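Local coordinates for Di-haem cytochrome c peroxidase family protein (Burkholderia thailandensis E264, PDB 6NX0) that carries two covalently bound c-type hemes and probably works as a peroxidase, passing electrons between its hemes and reducing hydrogen peroxide, at residues Arg222-Gly225 with Arg226-Leu229; Asp415-Arg419 with Ala420-Asn424; Val451-Leu454 with Arg455-Thr458. One frame throughout, in Å; residues are numbered along the deposited sequence.

Contact 1. Residues Arg222-Gly225 with Arg226-Leu229; sequences RKIG and RTGL
R226 takes its first hold on the preceding turn through its backbone: its N donates to the carbonyl O of K223 at 3.3 Å. Its side chain then runs back along the helix it has just left. CG lies anti to the carbonyl carbon (chi1 -63°) and the chain stays extended to NE, which lays the guanidinium over the carbonyl of R222. The O of R222 sits 3.3 Å above one face of the R226 guanidinium, toward its rim, and its 3.5 Å approach to NH2 of R226 has too poor an angle for a hydrogen bond. The arginine therefore rests on the carbonyl flat side down, and its NH1 passes CB of R222 at van der Waals range.

T227 next shows how a chain can close one helix and open another within a few residues. Helix 217-225 gives way to helix 228-237 around this point, and T227 is the N-cap of the second, its OG1 weakly accepting from the N of G230 while also serving the old helix. OG1 of T227 donates to O of I224 at 2.8 Å, tilted 16° from the carbonyl plane, and N of T227 donates to the same O of I224 at 2.9 Å. A chi1 of 74° sets OG1 between the backbone N and the carbonyl carbon, turned to reach that acceptor, and CG2 of T227 comes to 3.4 Å from O of K223. A water donates to both O of T227 and O of G225, tying the two carbonyls across the junction.

L229, in the first turn of the new helix, brings CG to 4.2 Å from CG2 of I224, the two side chains meeting at a slant. I224 also packs on M248 and L252 of helix 245-260, while L229 touches R107 and V108 of helix 99-109.

Contact 2. Residues Asp415-Arg419 with Ala420-Asn424; sequences DDVPR and AYRGN. With NO3 (nitrate ion), chain D.
Among the polar links, the one from the R422 side chain to the carbonyl of V417 reaches back five residues. NE of R422 donates to O of V417 at 3.2 Å with an N-H...O angle of 157°, the oxygen lying near the guanidinium edge, though tilted slightly from its plane. The bend of the arginine at chi2 (-139°) folds the chain back toward this acceptor, and CG of R422 passes 3.2 Å from O of P418 on the way. Two backbone bonds wind the chain between these ends: N of Y421 to O of P418 at 2.9 Å, and a weak one from N of R422 to O of R419.

Together they make a short run of tight turns in the long connection between helices 404-407 and 444-455, a surface excursion within the cytochrome c family region. N424 ND2 ties it to the carbonyls of T361 and C364, and D416 forms a salt bridge with R331.

Apolar contacts join V417 and P418 to Y421. CG of P418 reaches CD2 of Y421 at 3.6 Å, approaching the ring obliquely, while CG1 of V417 packs against CB of Y421. One face of the tyrosine ring has CB of its neighbour A420 over its centre.

Of the two arginines, R419 meets R422 through its aliphatic part: CG lies over one face of the R422 guanidinium, toward the rim, and the two guanidinium planes stand 79° apart.

A nitrate, probably from the crystallisation liquor, also sits here: its O2 accepts a nearly straight bond from the backbone N of G423, 2.9 Å long.

Contact 3. Residues Val451-Leu454 with Arg455-Thr458; sequences VAFL and RTLT
T456 binds the carbonyl of F453 through both its hydroxyl and its backbone N. OG1 of T456 donates to O of F453 at 2.8 Å in the carbonyl plane, and N of T456 donates to O of F453 at 2.9 Å, so one carbonyl of a buried residue is gripped twice. The hydroxyl owes its reach to chi1 of 76°, which turns it back toward the helix.

The other backbone bonds record the helix running out. N of R455 still makes the regular bond to O of V451 at 3.0 Å, with only a weak one to O of A452, but N of L457 reaches back three residues to O of L454. A water donates to this same carbonyl and also bonds OG1 of T458.

Apolar contacts run alongside these bonds. CD1 of L457 meets CD2 of L454 at 4.0 Å, and CD2 of L457 comes obliquely to CZ of F453, whose ring also meets that of F293. R455, less buried, lays its CD against CG1 of V451 before bending at chi3, and its NH1 bonds to O of P467.

With the side chain of L454 about 4 Å from a bound heme, the whole is the C-terminal end of helix 444-455 unwinding into the type I beta turn R455-T458, beside the heme pocket of the cytochrome c family region.

The three contacts illustrate how short local bonds shape helix ends and turns. They follow one another in series. Contact 1, at the junction of helices 217-225 and 228-237, belongs to the di-haem peroxidase family region; contacts 2 and 3 share the later cytochrome c region, contact 2 in the loop between helices 404-407 and 444-455, contact 3 at the end of helix 444-455. None touches another. Contacts 1 and 3 fall on opposite sides of the chain's centre, their own centres about 43 Å apart, so these are independent local features. Contact 3 comes nearest to a heme, the side chain of L454 lying about 4 Å away, against about 9 Å for those of I224 and V417.

Contact 1. Residues Arg222-Gly225 with Arg226-Leu229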
ATOM      1  N   ARG A 222      18.826 -21.812   8.975  1.00  9.55           N
ATOM      2  CA  ARG A 222      19.732 -22.870   8.569  1.00 12.58           C
ATOM      3  C   ARG A 222      20.010 -22.801   7.084  1.00 13.02           C
ATOM      4  O   ARG A 222      21.148 -22.981   6.648  1.00 13.33           O
ATOM      5  CB  ARG A 222      19.148 -24.232   8.921  1.00 14.41           C
ATOM      6  CG  ARG A 222      19.229 -24.567  10.403  1.00 20.45           C
ATOM      7  CD  ARG A 222      18.423 -25.826  10.740  1.00 17.97           C
ATOM      8  NE  ARG A 222      18.784 -26.299  12.078  1.00 23.09           N
ATOM      9  CZ  ARG A 222      18.349 -25.756  13.210  1.00 28.63           C
ATOM     10  NH1 ARG A 222      17.530 -24.706  13.189  1.00 23.34           N
ATOM     11  NH2 ARG A 222      18.734 -26.269  14.373  1.00 24.45           N
ATOM     12  N   LYS A 223      18.980 -22.511   6.292  1.00 10.52           N
ATOM     13  CA  LYS A 223      19.169 -22.382   4.859  1.00 11.04           C
ATOM     14  C   LYS A 223      20.113 -21.225   4.528  1.00 11.08           C
ATOM     15  O   LYS A 223      21.089 -21.391   3.782  1.00 12.16           O
ATOM     16  CB  LYS A 223      17.805 -22.192   4.198  1.00 10.22           C
ATOM     17  CG  LYS A 223      17.906 -21.977   2.694  1.00 13.37           C
ATOM     18  CD  LYS A 223      16.545 -22.057   2.021  1.00 13.92           C
ATOM     19  CE  LYS A 223      15.565 -20.994   2.483  1.00 14.67           C
ATOM     20  NZ  LYS A 223      14.332 -21.008   1.628  1.00 13.56           N
ATOM     21  N   ILE A 224      19.836 -20.033   5.073  1.00 10.21           N
ATOM     22  CA  ILE A 224      20.649 -18.862   4.760  1.00  8.81           C
ATOM     23  C   ILE A 224      22.072 -19.063   5.262  1.00 11.27           C
ATOM     24  O   ILE A 224      23.050 -18.623   4.629  1.00 10.89           O
ATOM     25  CB  ILE A 224      20.022 -17.607   5.380  1.00  8.94           C
ATOM     26  CG1 ILE A 224      18.703 -17.246   4.696  1.00 10.64           C
ATOM     27  CG2 ILE A 224      21.021 -16.448   5.341  1.00 12.45           C
ATOM     28  CD1 ILE A 224      18.030 -16.019   5.294  1.00 13.06           C
ATOM     29  N   GLY A 225      22.214 -19.728   6.415  1.00 10.70           N
ATOM     30  CA  GLY A 225      23.528 -19.869   7.032  1.00 10.59           C
ATOM     31  C   GLY A 225      24.521 -20.632   6.188  1.00 14.54           C
ATOM     32  O   GLY A 225      25.729 -20.498   6.410  1.00 16.56           O
ATOM     33  N   ARG A 226      24.047 -21.413   5.214  1.00 12.57           N
ATOM     34  CA  ARG A 226      24.891 -22.206   4.333  1.00 12.37           C
ATOM     35  C   ARG A 226      25.262 -21.463   3.062  1.00 13.29           C
ATOM     36  O   ARG A 226      25.907 -22.053   2.186  1.00 20.99           O
ATOM     37  CB  ARG A 226      24.193 -23.521   3.956  1.00 17.72           C
ATOM     38  CG  ARG A 226      23.902 -24.463   5.118  1.00 23.87           C
ATOM     39  CD  ARG A 226      23.060 -25.675   4.666  1.00 28.96           C
ATOM     40  NE  ARG A 226      22.568 -26.458   5.809  1.00 43.33           N
ATOM     41  CZ  ARG A 226      21.284 -26.638   6.139  1.00 49.00           C
ATOM     42  NH1 ARG A 226      20.980 -27.367   7.213  1.00 43.06           N
ATOM     43  NH2 ARG A 226      20.293 -26.114   5.413  1.00 43.07           N
ATOM     44  N   THR A 227      24.905 -20.188   2.957  1.00 12.55           N
ATOM     45  CA  THR A 227      25.042 -19.443   1.708  1.00 12.71           C
ATOM     46  C   THR A 227      25.931 -18.220   1.904  1.00 12.54           C
ATOM     47  O   THR A 227      26.274 -17.805   3.024  1.00 12.79           O
ATOM     48  CB  THR A 227      23.667 -18.995   1.158  1.00 10.69           C
ATOM     49  OG1 THR A 227      23.153 -17.900   1.937  1.00 12.97           O
ATOM     50  CG2 THR A 227      22.686 -20.142   1.107  1.00 12.90           C
ATOM     51  N   GLY A 228      26.277 -17.600   0.772  1.00 12.69           N
ATOM     52  CA  GLY A 228      27.053 -16.385   0.832  1.00 10.17           C
ATOM     53  C   GLY A 228      26.331 -15.268   1.547  1.00  8.71           C
ATOM     54  O   GLY A 228      26.961 -14.433   2.202  1.00 11.29           O
ATOM     55  N   LEU A 229      25.004 -15.234   1.430  1.00 10.32           N
ATOM     56  CA  LEU A 229      24.240 -14.243   2.159  1.00 11.11           C
ATOM     57  C   LEU A 229      24.423 -14.433   3.655  1.00  8.91           C
ATOM     58  O   LEU A 229      24.574 -13.455   4.405  1.00 10.91           O
ATOM     59  CB  LEU A 229      22.757 -14.339   1.778  1.00 12.30           C
ATOM     60  CG  LEU A 229      21.849 -13.421   2.569  1.00  9.97           C
ATOM     61  CD1 LEU A 229      22.185 -11.940   2.389  1.00 14.08           C
ATOM     62  CD2 LEU A 229      20.397 -13.670   2.195  1.00 11.49           C
TER
HETATM   63  O   HOH W   1      28.037 -19.175   4.772  1.00 16.81           O

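Contact 2. Residues Asp415-Arg419 with Ala420-Asn424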
ATOM      1  N   ASP A 415     -21.100  -5.875  -1.265  1.00 12.64           N
ATOM      2  CA  ASP A 415     -21.041  -7.327  -1.230  1.00 14.26           C
ATOM      3  C   ASP A 415     -19.739  -7.869  -0.663  1.00 14.21           C
ATOM      4  O   ASP A 415     -19.554  -9.091  -0.647  1.00 14.03           O
ATOM      5  CB  ASP A 415     -21.306  -7.930  -2.614  1.00 12.17           C
ATOM      6  CG  ASP A 415     -20.203  -7.668  -3.639  1.00 13.84           C
ATOM      7  OD1 ASP A 415     -19.270  -6.878  -3.403  1.00 15.00           O
ATOM      8  OD2 ASP A 415     -20.283  -8.323  -4.714  1.00 18.51           O
ATOM      9  N   ASP A 416     -18.846  -7.017  -0.154  1.00 10.46           N
ATOM     10  CA  ASP A 416     -17.645  -7.542   0.489  1.00  9.64           C
ATOM     11  C   ASP A 416     -17.502  -7.047   1.920  1.00  9.95           C
ATOM     12  O   ASP A 416     -16.391  -7.009   2.468  1.00 10.96           O
ATOM     13  CB  ASP A 416     -16.404  -7.191  -0.315  1.00 12.23           C
ATOM     14  CG  ASP A 416     -15.265  -8.162  -0.075  1.00 11.93           C
ATOM     15  OD1 ASP A 416     -15.516  -9.347   0.301  1.00 12.63           O
ATOM     16  OD2 ASP A 416     -14.109  -7.730  -0.249  1.00 11.71           O
ATOM     17  N   VAL A 417     -18.618  -6.672   2.544  1.00 12.22           N
ATOM     18  CA  VAL A 417     -18.664  -6.296   3.950  1.00 11.30           C
ATOM     19  C   VAL A 417     -19.751  -7.127   4.618  1.00 12.06           C
ATOM     20  O   VAL A 417     -20.878  -7.177   4.114  1.00 14.32           O
ATOM     21  CB  VAL A 417     -18.934  -4.790   4.123  1.00 10.89           C
ATOM     22  CG1 VAL A 417     -19.002  -4.435   5.582  1.00 14.28           C
ATOM     23  CG2 VAL A 417     -17.882  -3.930   3.393  1.00 12.63           C
ATOM     24  N   PRO A 418     -19.459  -7.799   5.722  1.00 11.65           N
ATOM     25  CA  PRO A 418     -20.510  -8.544   6.425  1.00 14.38           C
ATOM     26  C   PRO A 418     -21.667  -7.615   6.787  1.00 12.07           C
ATOM     27  O   PRO A 418     -21.468  -6.432   7.042  1.00 13.72           O
ATOM     28  CB  PRO A 418     -19.805  -9.062   7.682  1.00 15.73           C
ATOM     29  CG  PRO A 418     -18.342  -8.913   7.432  1.00 13.05           C
ATOM     30  CD  PRO A 418     -18.172  -7.834   6.428  1.00 13.20           C
ATOM     31  N   ARG A 419     -22.875  -8.180   6.871  1.00 15.73           N
ATOM     32  CA  ARG A 419     -24.023  -7.380   7.305  1.00 13.97           C
ATOM     33  C   ARG A 419     -23.733  -6.661   8.612  1.00 13.19           C
ATOM     34  O   ARG A 419     -24.155  -5.507   8.805  1.00 14.23           O
ATOM     35  CB  ARG A 419     -25.262  -8.263   7.477  1.00 17.46           C
ATOM     36  CG  ARG A 419     -26.013  -8.502   6.187  1.00 30.31           C
ATOM     37  CD  ARG A 419     -27.235  -9.388   6.390  1.00 37.68           C
ATOM     38  NE  ARG A 419     -26.850 -10.786   6.528  1.00 44.13           N
ATOM     39  CZ  ARG A 419     -26.953 -11.506   7.644  1.00 56.45           C
ATOM     40  NH1 ARG A 419     -26.547 -12.773   7.634  1.00 49.59           N
ATOM     41  NH2 ARG A 419     -27.467 -10.982   8.757  1.00 50.11           N
ATOM     42  N   ALA A 420     -22.965  -7.306   9.494  1.00 13.14           N
ATOM     43  CA  ALA A 420     -22.665  -6.746  10.805  1.00 11.15           C
ATOM     44  C   ALA A 420     -21.877  -5.448  10.742  1.00 12.79           C
ATOM     45  O   ALA A 420     -21.903  -4.689  11.706  1.00 13.05           O
ATOM     46  CB  ALA A 420     -21.863  -7.734  11.649  1.00 13.77           C
ATOM     47  N   TYR A 421     -21.172  -5.175   9.643  1.00 10.68           N
ATOM     48  CA  TYR A 421     -20.292  -4.015   9.570  1.00 10.59           C
ATOM     49  C   TYR A 421     -20.657  -3.066   8.442  1.00 12.06           C
ATOM     50  O   TYR A 421     -19.894  -2.120   8.171  1.00 12.80           O
ATOM     51  CB  TYR A 421     -18.824  -4.458   9.424  1.00 10.41           C
ATOM     52  CG  TYR A 421     -18.398  -5.406  10.509  1.00 11.91           C
ATOM     53  CD1 TYR A 421     -18.613  -5.095  11.857  1.00 14.49           C
ATOM     54  CD2 TYR A 421     -17.782  -6.613  10.203  1.00 14.51           C
ATOM     55  CE1 TYR A 421     -18.243  -5.982  12.855  1.00 16.66           C
ATOM     56  CE2 TYR A 421     -17.407  -7.496  11.195  1.00 15.84           C
ATOM     57  CZ  TYR A 421     -17.632  -7.166  12.518  1.00 19.38           C
ATOM     58  OH  TYR A 421     -17.250  -8.036  13.522  1.00 20.25           O
ATOM     59  N   ARG A 422     -21.799  -3.265   7.781  1.00 10.90           N
ATOM     60  CA  ARG A 422     -22.166  -2.363   6.695  1.00 10.97           C
ATOM     61  C   ARG A 422     -22.281  -0.910   7.155  1.00 12.24           C
ATOM     62  O   ARG A 422     -21.974   0.005   6.387  1.00 12.69           O
ATOM     63  CB  ARG A 422     -23.441  -2.862   6.047  1.00 17.17           C
ATOM     64  CG  ARG A 422     -23.157  -4.225   5.410  1.00 25.59           C
ATOM     65  CD  ARG A 422     -23.795  -4.437   4.064  1.00 33.95           C
ATOM     66  NE  ARG A 422     -23.731  -5.840   3.651  1.00 31.20           N
ATOM     67  CZ  ARG A 422     -24.797  -6.613   3.432  1.00 34.98           C
ATOM     68  NH1 ARG A 422     -26.030  -6.142   3.594  1.00 29.98           N
ATOM     69  NH2 ARG A 422     -24.627  -7.872   3.043  1.00 38.61           N
ATOM     70  N   GLY A 423     -22.687  -0.661   8.398  1.00 11.95           N
ATOM     71  CA  GLY A 423     -22.757   0.694   8.930  1.00 13.13           C
ATOM     72  C   GLY A 423     -21.415   1.366   9.151  1.00 10.64           C
ATOM     73  O   GLY A 423     -21.366   2.576   9.381  1.00 12.47           O
ATOM     74  N   ASN A 424     -20.324   0.603   9.100  1.00 10.90           N
ATOM     75  CA  ASN A 424     -18.998   1.174   9.243  1.00 11.35           C
ATOM     76  C   ASN A 424     -18.559   1.874   7.966  1.00 11.48           C
ATOM     77  O   ASN A 424     -17.611   2.664   8.001  1.00 11.74           O
ATOM     78  CB  ASN A 424     -17.958   0.097   9.551  1.00  9.38           C
ATOM     79  CG  ASN A 424     -18.003  -0.432  10.983  1.00 11.92           C
ATOM     80  OD1 ASN A 424     -18.787   0.003  11.829  1.00 14.94           O
ATOM     81  ND2 ASN A 424     -17.141  -1.413  11.249  1.00 11.34           N
TER
HETATM   82  N   NO3 D 603     -23.233  -2.107  11.367  1.00 15.14           N
HETATM   83  O1  NO3 D 603     -23.807  -2.270  12.490  1.00 15.86           O
HETATM   84  O2  NO3 D 603     -23.754  -2.536  10.321  1.00 12.69           O
HETATM   85  O3  NO3 D 603     -22.114  -1.557  11.325  1.00 14.59           O

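Contact 3. Residues Val451-Leu454 with Arg455-Thr458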
ATOM      1  N   VAL A 451      -8.398  10.415 -14.390  1.00 11.78           N
ATOM      2  CA  VAL A 451      -7.420   9.430 -14.869  1.00 12.89           C
ATOM      3  C   VAL A 451      -6.215  10.120 -15.502  1.00 10.91           C
ATOM      4  O   VAL A 451      -5.066   9.766 -15.227  1.00 10.47           O
ATOM      5  CB  VAL A 451      -8.091   8.455 -15.846  1.00 10.84           C
ATOM      6  CG1 VAL A 451      -7.047   7.559 -16.534  1.00 13.28           C
ATOM      7  CG2 VAL A 451      -9.145   7.640 -15.145  1.00 12.74           C
ATOM      8  N   ALA A 452      -6.456  11.130 -16.344  1.00 12.03           N
ATOM      9  CA  ALA A 452      -5.338  11.856 -16.940  1.00 11.00           C
ATOM     10  C   ALA A 452      -4.422  12.444 -15.870  1.00 10.13           C
ATOM     11  O   ALA A 452      -3.193  12.385 -15.970  1.00 10.46           O
ATOM     12  CB  ALA A 452      -5.860  12.964 -17.856  1.00 12.77           C
ATOM     13  N   PHE A 453      -5.003  13.001 -14.799  1.00 11.86           N
ATOM     14  CA  PHE A 453      -4.160  13.518 -13.742  1.00 11.15           C
ATOM     15  C   PHE A 453      -3.378  12.404 -13.048  1.00 10.12           C
ATOM     16  O   PHE A 453      -2.187  12.554 -12.790  1.00 12.09           O
ATOM     17  CB  PHE A 453      -5.004  14.294 -12.737  1.00 12.75           C
ATOM     18  CG  PHE A 453      -4.248  14.646 -11.523  1.00 11.39           C
ATOM     19  CD1 PHE A 453      -3.171  15.504 -11.588  1.00 12.60           C
ATOM     20  CD2 PHE A 453      -4.579  14.081 -10.292  1.00 13.22           C
ATOM     21  CE1 PHE A 453      -2.431  15.796 -10.457  1.00 13.54           C
ATOM     22  CE2 PHE A 453      -3.849  14.370  -9.159  1.00 11.55           C
ATOM     23  CZ  PHE A 453      -2.773  15.218  -9.231  1.00 15.35           C
ATOM     24  N   LEU A 454      -4.024  11.277 -12.732  1.00 12.29           N
ATOM     25  CA  LEU A 454      -3.298  10.211 -12.035  1.00 11.56           C
ATOM     26  C   LEU A 454      -2.129   9.697 -12.860  1.00 10.22           C
ATOM     27  O   LEU A 454      -1.124   9.242 -12.306  1.00  9.10           O
ATOM     28  CB  LEU A 454      -4.245   9.072 -11.684  1.00  9.76           C
ATOM     29  CG  LEU A 454      -5.309   9.453 -10.637  1.00 11.79           C
ATOM     30  CD1 LEU A 454      -6.248   8.259 -10.400  1.00 14.23           C
ATOM     31  CD2 LEU A 454      -4.653   9.935  -9.338  1.00 14.86           C
ATOM     32  N   ARG A 455      -2.243   9.751 -14.183  1.00 11.69           N
ATOM     33  CA  ARG A 455      -1.144   9.294 -15.021  1.00 10.91           C
ATOM     34  C   ARG A 455       0.080  10.207 -14.933  1.00 11.46           C
ATOM     35  O   ARG A 455       1.187   9.772 -15.264  1.00 12.90           O
ATOM     36  CB  ARG A 455      -1.657   9.163 -16.464  1.00  9.71           C
ATOM     37  CG  ARG A 455      -2.676   8.062 -16.664  1.00 11.48           C
ATOM     38  CD  ARG A 455      -3.463   8.233 -17.996  1.00 13.99           C
ATOM     39  NE  ARG A 455      -2.563   8.234 -19.154  1.00 15.53           N
ATOM     40  CZ  ARG A 455      -2.113   7.139 -19.766  1.00 15.67           C
ATOM     41  NH1 ARG A 455      -2.480   5.938 -19.348  1.00 11.12           N
ATOM     42  NH2 ARG A 455      -1.278   7.263 -20.804  1.00 16.68           N
ATOM     43  N   THR A 456      -0.064  11.447 -14.451  1.00  9.88           N
ATOM     44  CA  THR A 456       1.100  12.309 -14.244  1.00 10.55           C
ATOM     45  C   THR A 456       1.943  11.901 -13.041  1.00 11.30           C
ATOM     46  O   THR A 456       3.037  12.449 -12.846  1.00 12.95           O
ATOM     47  CB  THR A 456       0.697  13.788 -14.072  1.00 12.08           C
ATOM     48  OG1 THR A 456       0.148  14.032 -12.758  1.00 12.53           O
ATOM     49  CG2 THR A 456      -0.267  14.250 -15.171  1.00 12.16           C
ATOM     50  N   LEU A 457       1.464  10.965 -12.225  1.00 12.75           N
ATOM     51  CA  LEU A 457       2.171  10.565 -11.017  1.00 12.05           C
ATOM     52  C   LEU A 457       3.106   9.377 -11.245  1.00 11.88           C
ATOM     53  O   LEU A 457       3.650   8.828 -10.285  1.00 11.71           O
ATOM     54  CB  LEU A 457       1.169  10.215  -9.913  1.00 11.20           C
ATOM     55  CG  LEU A 457       0.022  11.193  -9.695  1.00 11.25           C
ATOM     56  CD1 LEU A 457      -0.840  10.760  -8.521  1.00 13.32           C
ATOM     57  CD2 LEU A 457       0.559  12.595  -9.472  1.00 12.56           C
ATOM     58  N   THR A 458       3.296   8.965 -12.486  1.00 10.94           N
ATOM     59  CA  THR A 458       4.204   7.870 -12.798  1.00 10.69           C
ATOM     60  C   THR A 458       5.648   8.356 -12.870  1.00 13.19           C
ATOM     61  O   THR A 458       5.958   9.320 -13.578  1.00 11.99           O
ATOM     62  CB  THR A 458       3.785   7.255 -14.124  1.00 10.76           C
ATOM     63  OG1 THR A 458       2.425   6.824 -14.027  1.00 10.88           O
ATOM     64  CG2 THR A 458       4.674   6.103 -14.502  1.00 11.82           C
TER
HETATM   65  O   HOH W   2       0.513   6.934 -11.953  1.00 10.83           O